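Local atomic coordinates of F5/8 type C domain protein (Bacteroides ovatus, PDB entry 4ZRX), a protein that is a putative alpha-L-fucosidase, probably hydrolysing terminal alpha-L-fucose residues from glycans through a TIM-barrel domain. Residues A[35-39]-A[213-217]; A[141-147]-A[179-185]; A[162-166]-A[203-207]. All coordinates share one frame; numbering follows the deposited sequence.

Contact 1. Residues A[35-39]-A[213-217]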
loop_
_atom_site.group_PDB
_atom_site.type_symbol
_atom_site.label_atom_id
_atom_site.label_comp_id
_atom_site.label_asym_id
_atom_site.label_seq_id
_atom_site.Cartn_x
_atom_site.Cartn_y
_atom_site.Cartn_z
ATOM N N GLN A 35 -15.026 15.567 -10.064
ATOM C CA GLN A 35 -14.926 14.808 -8.786
ATOM C C GLN A 35 -13.744 13.833 -8.807
ATOM O O GLN A 35 -13.009 13.698 -7.816
ATOM C CB GLN A 35 -16.218 14.076 -8.490
ATOM C CG GLN A 35 -17.438 15.009 -8.308
ATOM C CD GLN A 35 -18.220 15.308 -9.617
ATOM O OE1 GLN A 35 -17.736 15.225 -10.719
ATOM N NE2 GLN A 35 -19.481 15.654 -9.444
ATOM N N GLN A 36 -13.558 13.170 -9.924
ATOM C CA GLN A 36 -12.409 12.270 -10.051
ATOM C C GLN A 36 -11.104 13.007 -10.031
ATOM O O GLN A 36 -10.110 12.504 -9.505
ATOM C CB GLN A 36 -12.528 11.457 -11.308
ATOM C CG GLN A 36 -13.602 10.408 -11.270
ATOM C CD GLN A 36 -13.688 9.735 -12.617
ATOM O OE1 GLN A 36 -13.865 10.424 -13.653
ATOM N NE2 GLN A 36 -13.568 8.427 -12.660
ATOM N N TYR A 37 -11.077 14.183 -10.629
ATOM C CA TYR A 37 -9.866 14.984 -10.661
ATOM C C TYR A 37 -9.528 15.489 -9.309
ATOM O O TYR A 37 -8.381 15.385 -8.857
ATOM C CB TYR A 37 -10.069 16.138 -11.641
ATOM C CG TYR A 37 -8.852 16.933 -11.910
ATOM C CD1 TYR A 37 -7.838 16.433 -12.684
ATOM C CD2 TYR A 37 -8.706 18.177 -11.402
ATOM C CE1 TYR A 37 -6.694 17.216 -12.938
ATOM C CE2 TYR A 37 -7.599 18.948 -11.685
ATOM C CZ TYR A 37 -6.639 18.479 -12.457
ATOM O OH TYR A 37 -5.506 19.189 -12.681
ATOM N N ALA A 38 -10.538 15.979 -8.584
ATOM C CA ALA A 38 -10.323 16.429 -7.203
ATOM C C ALA A 38 -9.840 15.276 -6.302
ATOM O O ALA A 38 -8.950 15.419 -5.464
ATOM C CB ALA A 38 -11.621 17.051 -6.642
ATOM N N TRP A 39 -10.424 14.101 -6.491
ATOM C CA TRP A 39 -9.992 12.926 -5.731
ATOM C C TRP A 39 -8.517 12.642 -5.941
ATOM O O TRP A 39 -7.768 12.421 -4.979
ATOM C CB TRP A 39 -10.888 11.744 -6.123
ATOM C CG TRP A 39 -10.412 10.423 -5.575
ATOM C CD1 TRP A 39 -10.689 9.849 -4.364
ATOM C CD2 TRP A 39 -9.593 9.512 -6.267
ATOM N NE1 TRP A 39 -10.044 8.640 -4.253
ATOM C CE2 TRP A 39 -9.336 8.425 -5.391
ATOM C CE3 TRP A 39 -8.970 9.548 -7.506
ATOM C CZ2 TRP A 39 -8.518 7.332 -5.780
ATOM C CZ3 TRP A 39 -8.182 8.467 -7.885
ATOM C CH2 TRP A 39 -7.967 7.393 -6.999
ATOM N N PRO A 213 -22.937 15.568 -4.081
ATOM C CA PRO A 213 -22.464 15.845 -5.423
ATOM C C PRO A 213 -20.953 15.798 -5.611
ATOM O O PRO A 213 -20.498 15.663 -6.752
ATOM C CB PRO A 213 -22.976 17.272 -5.669
ATOM C CG PRO A 213 -24.097 17.472 -4.730
ATOM C CD PRO A 213 -23.858 16.622 -3.567
ATOM N N LYS A 214 -20.175 15.944 -4.540
ATOM C CA LYS A 214 -18.727 15.919 -4.648
ATOM C C LYS A 214 -18.131 14.523 -4.527
ATOM O O LYS A 214 -16.909 14.357 -4.818
ATOM C CB LYS A 214 -18.100 16.778 -3.568
ATOM C CG LYS A 214 -18.384 18.246 -3.759
ATOM C CD LYS A 214 -17.785 19.033 -2.627
ATOM C CE LYS A 214 -17.840 20.560 -2.867
ATOM N NZ LYS A 214 -17.643 21.143 -1.524
ATOM N N ALA A 215 -18.925 13.540 -4.069
ATOM C CA ALA A 215 -18.404 12.201 -3.699
ATOM C C ALA A 215 -18.043 11.401 -4.918
ATOM O O ALA A 215 -18.711 11.526 -5.973
ATOM C CB ALA A 215 -19.375 11.428 -2.919
ATOM N N VAL A 216 -17.027 10.559 -4.770
ATOM C CA VAL A 216 -16.770 9.488 -5.707
ATOM C C VAL A 216 -17.202 8.117 -5.115
ATOM O O VAL A 216 -17.043 7.895 -3.908
ATOM C CB VAL A 216 -15.286 9.413 -6.155
ATOM C CG1 VAL A 216 -14.973 10.590 -7.060
ATOM C CG2 VAL A 216 -14.337 9.356 -4.981
HETATM N N MSE A 217 -17.743 7.263 -5.967
HETATM C CA MSE A 217 -18.136 5.895 -5.612
HETATM C C MSE A 217 -17.016 4.964 -6.007
HETATM O O MSE A 217 -16.646 4.855 -7.168
HETATM C CB MSE A 217 -19.446 5.513 -6.311
HETATM C CG MSE A 217 -20.008 4.173 -5.865
HETATM SE SE MSE A 217 -21.716 3.997 -6.724
HETATM C CE MSE A 217 -22.127 2.121 -6.696
#
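The amide of Gln-35 and the indole of Trp-39 are the flat groups that helix 34-42 turns to residues 213-217. The carbonyl oxygen of Pro-213 lies in the amide plane, 3° out of it, and accepts a hydrogen bond of 2.9 Å from Gln-35 NE2. At 174° the N-H...O angle is almost straight, and the donor continues the line of the C=O bond. A bend at chi2 of Gln-35 (90°) brings the amide there and leaves its CG 3.6 Å from Lys-214 O. At the indole edge, in plane, sits Gln-36 O of the same helix, while Val-216 CG2 comes in obliquely and touches Trp-39 CD1 at 3.7 Å. The two side chains cross at about a right angle. The other valine methyl, CG1, lies 3.8 Å from Gln-35 O, so Val-216 fits against the helix backbone and the indole together. Lys-214 points away and forms a salt bridge with Glu-178. Helix 34-42 thus packs at the N-terminal end of strand 216-219, one of the parallel strands of the TIM barrel, whose first residue, Val-216, bonds through its backbone to His-180 and Val-182; strand 279-290 adds Pro-284 and Glu-286 around Trp-39.

Contact 2. Residues A[141-147]-A[179-185]. With EDO (1,2-ethanediol), chain B.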
loop_
_atom_site.group_PDB
_atom_site.type_symbol
_atom_site.label_atom_id
_atom_site.label_comp_id
_atom_site.label_asym_id
_atom_site.label_seq_id
_atom_site.Cartn_x
_atom_site.Cartn_y
_atom_site.Cartn_z
ATOM N N PHE A 141 -13.842 13.763 4.602
ATOM C CA PHE A 141 -14.467 12.613 5.284
ATOM C C PHE A 141 -15.021 11.731 4.233
ATOM O O PHE A 141 -15.731 12.188 3.290
ATOM C CB PHE A 141 -15.577 13.213 6.185
ATOM C CG PHE A 141 -16.483 12.243 6.833
ATOM C CD1 PHE A 141 -16.092 11.585 7.952
ATOM C CD2 PHE A 141 -17.757 12.076 6.362
ATOM C CE1 PHE A 141 -17.009 10.736 8.646
ATOM C CE2 PHE A 141 -18.666 11.215 7.004
ATOM C CZ PHE A 141 -18.289 10.561 8.148
ATOM N N GLY A 142 -14.809 10.442 4.429
ATOM C CA GLY A 142 -15.367 9.430 3.580
ATOM C C GLY A 142 -15.902 8.266 4.397
ATOM O O GLY A 142 -15.544 8.098 5.552
ATOM N N VAL A 143 -16.788 7.474 3.793
ATOM C CA VAL A 143 -17.379 6.323 4.428
ATOM C C VAL A 143 -17.247 5.028 3.637
ATOM O O VAL A 143 -17.444 5.006 2.442
ATOM C CB VAL A 143 -18.854 6.536 4.836
ATOM C CG1 VAL A 143 -18.942 7.687 5.839
ATOM C CG2 VAL A 143 -19.677 6.806 3.635
ATOM N N TYR A 144 -16.999 3.953 4.374
ATOM C CA TYR A 144 -16.965 2.563 3.909
ATOM C C TYR A 144 -18.237 1.942 4.478
ATOM O O TYR A 144 -18.452 1.960 5.683
ATOM C CB TYR A 144 -15.726 1.876 4.440
ATOM C CG TYR A 144 -15.594 0.394 4.220
ATOM C CD1 TYR A 144 -16.366 -0.512 4.887
ATOM C CD2 TYR A 144 -14.561 -0.106 3.439
ATOM C CE1 TYR A 144 -16.217 -1.848 4.695
ATOM C CE2 TYR A 144 -14.359 -1.448 3.287
ATOM C CZ TYR A 144 -15.210 -2.347 3.924
ATOM O OH TYR A 144 -15.136 -3.697 3.798
ATOM N N LEU A 145 -19.082 1.437 3.584
ATOM C CA LEU A 145 -20.333 0.805 3.990
ATOM C C LEU A 145 -20.378 -0.538 3.280
ATOM O O LEU A 145 -20.642 -0.606 2.080
ATOM C CB LEU A 145 -21.533 1.690 3.644
ATOM C CG LEU A 145 -22.894 1.092 3.984
ATOM C CD1 LEU A 145 -23.150 1.104 5.483
ATOM C CD2 LEU A 145 -24.012 1.812 3.252
ATOM N N SER A 146 -20.126 -1.626 4.021
ATOM C CA SER A 146 -19.957 -2.950 3.365
ATOM C C SER A 146 -21.214 -3.444 2.646
ATOM O O SER A 146 -22.276 -3.605 3.307
ATOM C CB SER A 146 -19.481 -3.980 4.360
ATOM O OG SER A 146 -19.362 -5.243 3.785
ATOM N N PRO A 147 -21.128 -3.668 1.328
ATOM C CA PRO A 147 -22.281 -4.304 0.633
ATOM C C PRO A 147 -22.596 -5.669 1.245
ATOM O O PRO A 147 -23.748 -5.909 1.590
ATOM C CB PRO A 147 -21.800 -4.386 -0.823
ATOM C CG PRO A 147 -20.814 -3.261 -0.923
ATOM C CD PRO A 147 -20.099 -3.226 0.358
ATOM N N VAL A 179 -19.359 14.376 2.228
ATOM C CA VAL A 179 -18.711 13.109 2.107
ATOM C C VAL A 179 -18.004 13.085 0.746
ATOM O O VAL A 179 -18.656 13.315 -0.286
ATOM C CB VAL A 179 -19.705 11.952 2.164
ATOM C CG1 VAL A 179 -19.026 10.634 1.890
ATOM C CG2 VAL A 179 -20.410 11.922 3.500
ATOM N N HIS A 180 -16.698 12.850 0.744
ATOM C CA HIS A 180 -15.914 12.893 -0.495
ATOM C C HIS A 180 -15.688 11.534 -1.165
ATOM O O HIS A 180 -15.355 11.494 -2.345
ATOM C CB HIS A 180 -14.622 13.620 -0.280
ATOM C CG HIS A 180 -14.747 15.110 -0.348
ATOM N ND1 HIS A 180 -15.192 15.881 0.715
ATOM C CD2 HIS A 180 -14.537 15.972 -1.375
ATOM C CE1 HIS A 180 -15.233 17.155 0.350
ATOM N NE2 HIS A 180 -14.828 17.231 -0.908
ATOM N N GLU A 181 -15.862 10.440 -0.439
ATOM C CA GLU A 181 -15.657 9.123 -1.026
ATOM C C GLU A 181 -16.556 8.140 -0.303
ATOM O O GLU A 181 -16.636 8.206 0.929
ATOM C CB GLU A 181 -14.157 8.687 -0.939
ATOM C CG GLU A 181 -13.817 7.308 -1.532
ATOM C CD GLU A 181 -12.341 7.051 -1.785
ATOM O OE1 GLU A 181 -11.538 7.980 -1.688
ATOM O OE2 GLU A 181 -12.014 5.901 -2.195
ATOM N N VAL A 182 -17.174 7.239 -1.073
ATOM C CA VAL A 182 -18.000 6.150 -0.595
ATOM C C VAL A 182 -17.425 4.855 -1.121
ATOM O O VAL A 182 -17.303 4.683 -2.344
ATOM C CB VAL A 182 -19.478 6.276 -1.066
ATOM C CG1 VAL A 182 -20.286 5.169 -0.531
ATOM C CG2 VAL A 182 -20.030 7.618 -0.568
ATOM N N TRP A 183 -16.956 4.007 -0.191
ATOM C CA TRP A 183 -16.215 2.822 -0.545
ATOM C C TRP A 183 -17.137 1.620 -0.421
ATOM O O TRP A 183 -17.678 1.358 0.673
ATOM C CB TRP A 183 -15.047 2.677 0.440
ATOM C CG TRP A 183 -13.740 2.284 -0.114
ATOM C CD1 TRP A 183 -12.822 3.127 -0.660
ATOM C CD2 TRP A 183 -13.110 0.987 -0.092
ATOM N NE1 TRP A 183 -11.706 2.466 -1.016
ATOM C CE2 TRP A 183 -11.816 1.156 -0.652
ATOM C CE3 TRP A 183 -13.534 -0.298 0.225
ATOM C CZ2 TRP A 183 -10.918 0.086 -0.808
ATOM C CZ3 TRP A 183 -12.659 -1.336 0.081
ATOM C CH2 TRP A 183 -11.346 -1.145 -0.393
ATOM N N PHE A 184 -17.316 0.908 -1.535
ATOM C CA PHE A 184 -18.118 -0.310 -1.582
ATOM C C PHE A 184 -17.237 -1.498 -1.934
ATOM O O PHE A 184 -16.908 -1.777 -3.092
ATOM C CB PHE A 184 -19.229 -0.142 -2.624
ATOM C CG PHE A 184 -20.296 0.890 -2.285
ATOM C CD1 PHE A 184 -20.790 1.050 -1.003
ATOM C CD2 PHE A 184 -20.915 1.584 -3.317
ATOM C CE1 PHE A 184 -21.807 1.928 -0.736
ATOM C CE2 PHE A 184 -21.967 2.485 -3.072
ATOM C CZ PHE A 184 -22.413 2.680 -1.755
ATOM N N ASP A 185 -16.776 -2.178 -0.888
ATOM C CA ASP A 185 -15.908 -3.316 -0.994
ATOM C C ASP A 185 -16.561 -4.405 -1.807
ATOM O O ASP A 185 -17.771 -4.654 -1.655
ATOM C CB ASP A 185 -15.590 -3.777 0.395
ATOM C CG ASP A 185 -14.405 -4.673 0.486
ATOM O OD1 ASP A 185 -13.955 -5.200 -0.546
ATOM O OD2 ASP A 185 -13.941 -4.803 1.651
HETATM C C1 EDO B . -11.320 -4.343 -2.507
HETATM O O1 EDO B . -11.016 -5.194 -1.402
HETATM C C2 EDO B . -11.656 -5.190 -3.729
HETATM O O2 EDO B . -13.030 -5.600 -3.636
HETATM O O HOH W 1 -15.638 15.660 3.390
#
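Residues 141-145 and 181-184 run as neighbouring parallel strands, their axes 4.7 Å apart at closest and inclined by 17°, joined by a ladder in which His-180 N bonds to Phe-141 O, Val-143 N to Glu-181 O, Trp-183 N to Val-143 O (2.9 Å) and Leu-145 N to Trp-183 O. On one face of the sheet Tyr-144 and Trp-183 lie with ring planes 20° apart. Their centroids, taken on the six-membered ring of the indole, are 5.4 Å apart, so the rings are slid past each other and barely overlap; Tyr-144 CE2 touches Trp-183 CE3 at 3.4 Å. On the opposite face Val-143 CG2 meets Val-182 CG2 at 4.3 Å. At the C-terminal strand ends Phe-184 brings its ring edge to Leu-145 O, and just beyond them Pro-147 CG lies 3.9 Å from Phe-184 CB. Tyr-144 OH donates to Asp-185 OD2 over 2.7 Å, entering that oxygen's anti lone pair, with ring and carboxylate planes 76° apart. Asp-185 OD1 takes a backbone N-H from Ala-187 and both hydroxyls of a 1,2-ethanediol, O1 at 3.1 Å and the longer O2. The carboxylate is therefore gripped through both oxygens and its rotation restricted, at the strand ends where TIM-barrel enzymes carry their active sites; the diol, probably from the crystallisation liquor, is consistent with a pocket there.

Contact 3. Residues A[162-166]-A[203-207]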
loop_
_atom_site.group_PDB
_atom_site.type_symbol
_atom_site.label_atom_id
_atom_site.label_comp_id
_atom_site.label_asym_id
_atom_site.label_seq_id
_atom_site.Cartn_x
_atom_site.Cartn_y
_atom_site.Cartn_z
ATOM N N ASN A 162 -31.538 -4.311 -0.673
ATOM C CA ASN A 162 -31.222 -3.102 -1.401
ATOM C C ASN A 162 -31.853 -1.901 -0.752
ATOM O O ASN A 162 -31.202 -0.887 -0.569
ATOM C CB ASN A 162 -31.594 -3.239 -2.868
ATOM C CG ASN A 162 -30.603 -4.114 -3.638
ATOM O OD1 ASN A 162 -29.396 -4.085 -3.373
ATOM N ND2 ASN A 162 -31.084 -4.820 -4.628
ATOM N N ASP A 163 -33.131 -2.004 -0.346
ATOM C CA ASP A 163 -33.797 -0.893 0.362
ATOM C C ASP A 163 -33.095 -0.584 1.673
ATOM O O ASP A 163 -32.914 0.586 2.032
ATOM C CB ASP A 163 -35.283 -1.238 0.663
ATOM C CG ASP A 163 -36.025 -0.132 1.445
ATOM O OD1 ASP A 163 -36.493 0.840 0.801
ATOM O OD2 ASP A 163 -36.205 -0.251 2.682
ATOM N N PHE A 164 -32.768 -1.636 2.403
ATOM C CA PHE A 164 -32.096 -1.558 3.716
ATOM C C PHE A 164 -30.750 -0.826 3.574
ATOM O O PHE A 164 -30.424 0.075 4.345
ATOM C CB PHE A 164 -31.900 -3.033 4.177
ATOM C CG PHE A 164 -31.069 -3.228 5.456
ATOM C CD1 PHE A 164 -31.655 -3.206 6.707
ATOM C CD2 PHE A 164 -29.716 -3.463 5.370
ATOM C CE1 PHE A 164 -30.870 -3.432 7.860
ATOM C CE2 PHE A 164 -28.981 -3.696 6.447
ATOM C CZ PHE A 164 -29.539 -3.648 7.707
ATOM N N PHE A 165 -30.025 -1.242 2.567
ATOM C CA PHE A 165 -28.718 -0.649 2.224
ATOM C C PHE A 165 -28.841 0.808 1.884
ATOM O O PHE A 165 -28.089 1.624 2.378
ATOM C CB PHE A 165 -28.062 -1.419 1.117
ATOM C CG PHE A 165 -26.554 -1.104 0.943
ATOM C CD1 PHE A 165 -25.619 -1.690 1.791
ATOM C CD2 PHE A 165 -26.134 -0.196 0.008
ATOM C CE1 PHE A 165 -24.279 -1.403 1.657
ATOM C CE2 PHE A 165 -24.780 0.085 -0.158
ATOM C CZ PHE A 165 -23.851 -0.528 0.696
ATOM N N ILE A 166 -29.852 1.164 1.072
ATOM C CA ILE A 166 -30.051 2.553 0.745
ATOM C C ILE A 166 -30.408 3.312 1.991
ATOM O O ILE A 166 -30.022 4.463 2.120
ATOM C CB ILE A 166 -31.143 2.720 -0.395
ATOM C CG1 ILE A 166 -30.517 2.241 -1.706
ATOM C CG2 ILE A 166 -31.600 4.171 -0.523
ATOM C CD1 ILE A 166 -31.504 2.102 -2.851
ATOM N N ALA A 203 -29.022 2.362 -8.103
ATOM C CA ALA A 203 -29.775 3.113 -7.105
ATOM C C ALA A 203 -28.872 3.634 -6.009
ATOM O O ALA A 203 -29.101 4.731 -5.490
ATOM C CB ALA A 203 -30.936 2.277 -6.526
ATOM N N PHE A 204 -27.843 2.860 -5.647
ATOM C CA PHE A 204 -26.897 3.320 -4.639
ATOM C C PHE A 204 -26.191 4.534 -5.200
ATOM O O PHE A 204 -25.946 5.534 -4.496
ATOM C CB PHE A 204 -25.832 2.277 -4.279
ATOM C CG PHE A 204 -26.357 0.927 -3.811
ATOM C CD1 PHE A 204 -27.697 0.716 -3.463
ATOM C CD2 PHE A 204 -25.460 -0.129 -3.661
ATOM C CE1 PHE A 204 -28.134 -0.534 -3.045
ATOM C CE2 PHE A 204 -25.875 -1.378 -3.254
ATOM C CZ PHE A 204 -27.250 -1.590 -2.953
ATOM N N TYR A 205 -25.828 4.458 -6.468
ATOM C CA TYR A 205 -25.146 5.608 -7.097
ATOM C C TYR A 205 -26.011 6.846 -7.185
ATOM O O TYR A 205 -25.537 7.967 -6.971
ATOM C CB TYR A 205 -24.591 5.225 -8.489
ATOM C CG TYR A 205 -23.541 6.199 -9.061
ATOM C CD1 TYR A 205 -22.773 7.031 -8.244
ATOM C CD2 TYR A 205 -23.336 6.252 -10.420
ATOM C CE1 TYR A 205 -21.789 7.891 -8.806
ATOM C CE2 TYR A 205 -22.430 7.126 -10.993
ATOM C CZ TYR A 205 -21.656 7.932 -10.185
ATOM O OH TYR A 205 -20.718 8.776 -10.751
ATOM N N GLN A 206 -27.293 6.663 -7.500
ATOM C CA GLN A 206 -28.209 7.806 -7.558
ATOM C C GLN A 206 -28.360 8.480 -6.199
ATOM O O GLN A 206 -28.333 9.709 -6.116
ATOM C CB GLN A 206 -29.576 7.421 -8.161
ATOM C CG GLN A 206 -29.551 6.837 -9.583
ATOM C CD GLN A 206 -28.611 7.545 -10.554
ATOM O OE1 GLN A 206 -27.732 6.906 -11.189
ATOM N NE2 GLN A 206 -28.732 8.865 -10.635
ATOM N N THR A 207 -28.320 7.682 -5.119
ATOM C CA THR A 207 -28.376 8.231 -3.778
ATOM C C THR A 207 -27.189 9.089 -3.498
ATOM O O THR A 207 -27.311 10.192 -2.972
ATOM C CB THR A 207 -28.492 7.087 -2.751
ATOM O OG1 THR A 207 -29.659 6.319 -3.034
ATOM C CG2 THR A 207 -28.580 7.586 -1.302
#
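Phe-165 and Phe-204 supply the aromatic part of this contact between two nearly parallel helices, whose segment axes approach to 10.6 Å. Their ring centroids are 4.5 Å apart and the planes meet at 37°, an oblique pairing. Phe-165 CD2 stands 3.4 Å above the plane of the Phe-204 ring, over its centre. With CG anti to the backbone N (chi1 -165°) the Phe-165 ring runs inward to meet Phe-184 of the barrel sheet, and Phe-204 reaches across from the other helix to lay its face over CD2.

Aliphatic contacts continue one residue along. Ile-166 lays CG1 against Phe-204 CD1 at 3.7 Å and extends its CD1 to Ala-203 CB, also 3.7 Å away. Its other branch, CG2, faces Thr-207 OG1 at 3.8 Å, so the one isoleucine bridges a full turn of the second helix.

The polar component is an approach rather than a bond. Asn-162 OD1 comes within 3.3 Å of Phe-204 CZ, obliquely to the ring, with amide and ring planes 67° apart. The amide is held by the loop preceding helix 201-211: OD1 accepts from Asp-200 N and ND2 donates to Val-198 O.

Helices 158-174 and 201-211, which precede strands 181-184 and 216-219, thus pack as neighbours on the outside of the TIM barrel. No hydrogen bond spans the two segments, so cohesion rests on dispersion and shape, with Phe-204 wedged among Asn-162, Phe-165 and Ile-166. The oxygen beside its ring may add slight electrostatic attraction to the ring hydrogens, while the amide's own bonds tie the loop to helix 158-174.

From the N terminus, helix 34-42 comes first and waits until residues 213-217 before contact 1 closes the widest loop. Contacts 2 and 3 are both nested inside it. Strand 140-145 leads into helix 158-174 and then strand 181-184, whose arrival closes contact 2 and completes a beta-alpha-beta unit. Contact 3 begins on the helix inside that unit and closes later, on helix 201-211, so contacts 2 and 3 cross. Phe-165 joins them, packing on Leu-145 and Phe-184. Strand 216-219 then pairs with strand 181-184, linking contacts 1 and 2, and Met-217 reaches back to Tyr-205. Together they tie neighbouring barrel strands to the outer helices and to helix 34-42.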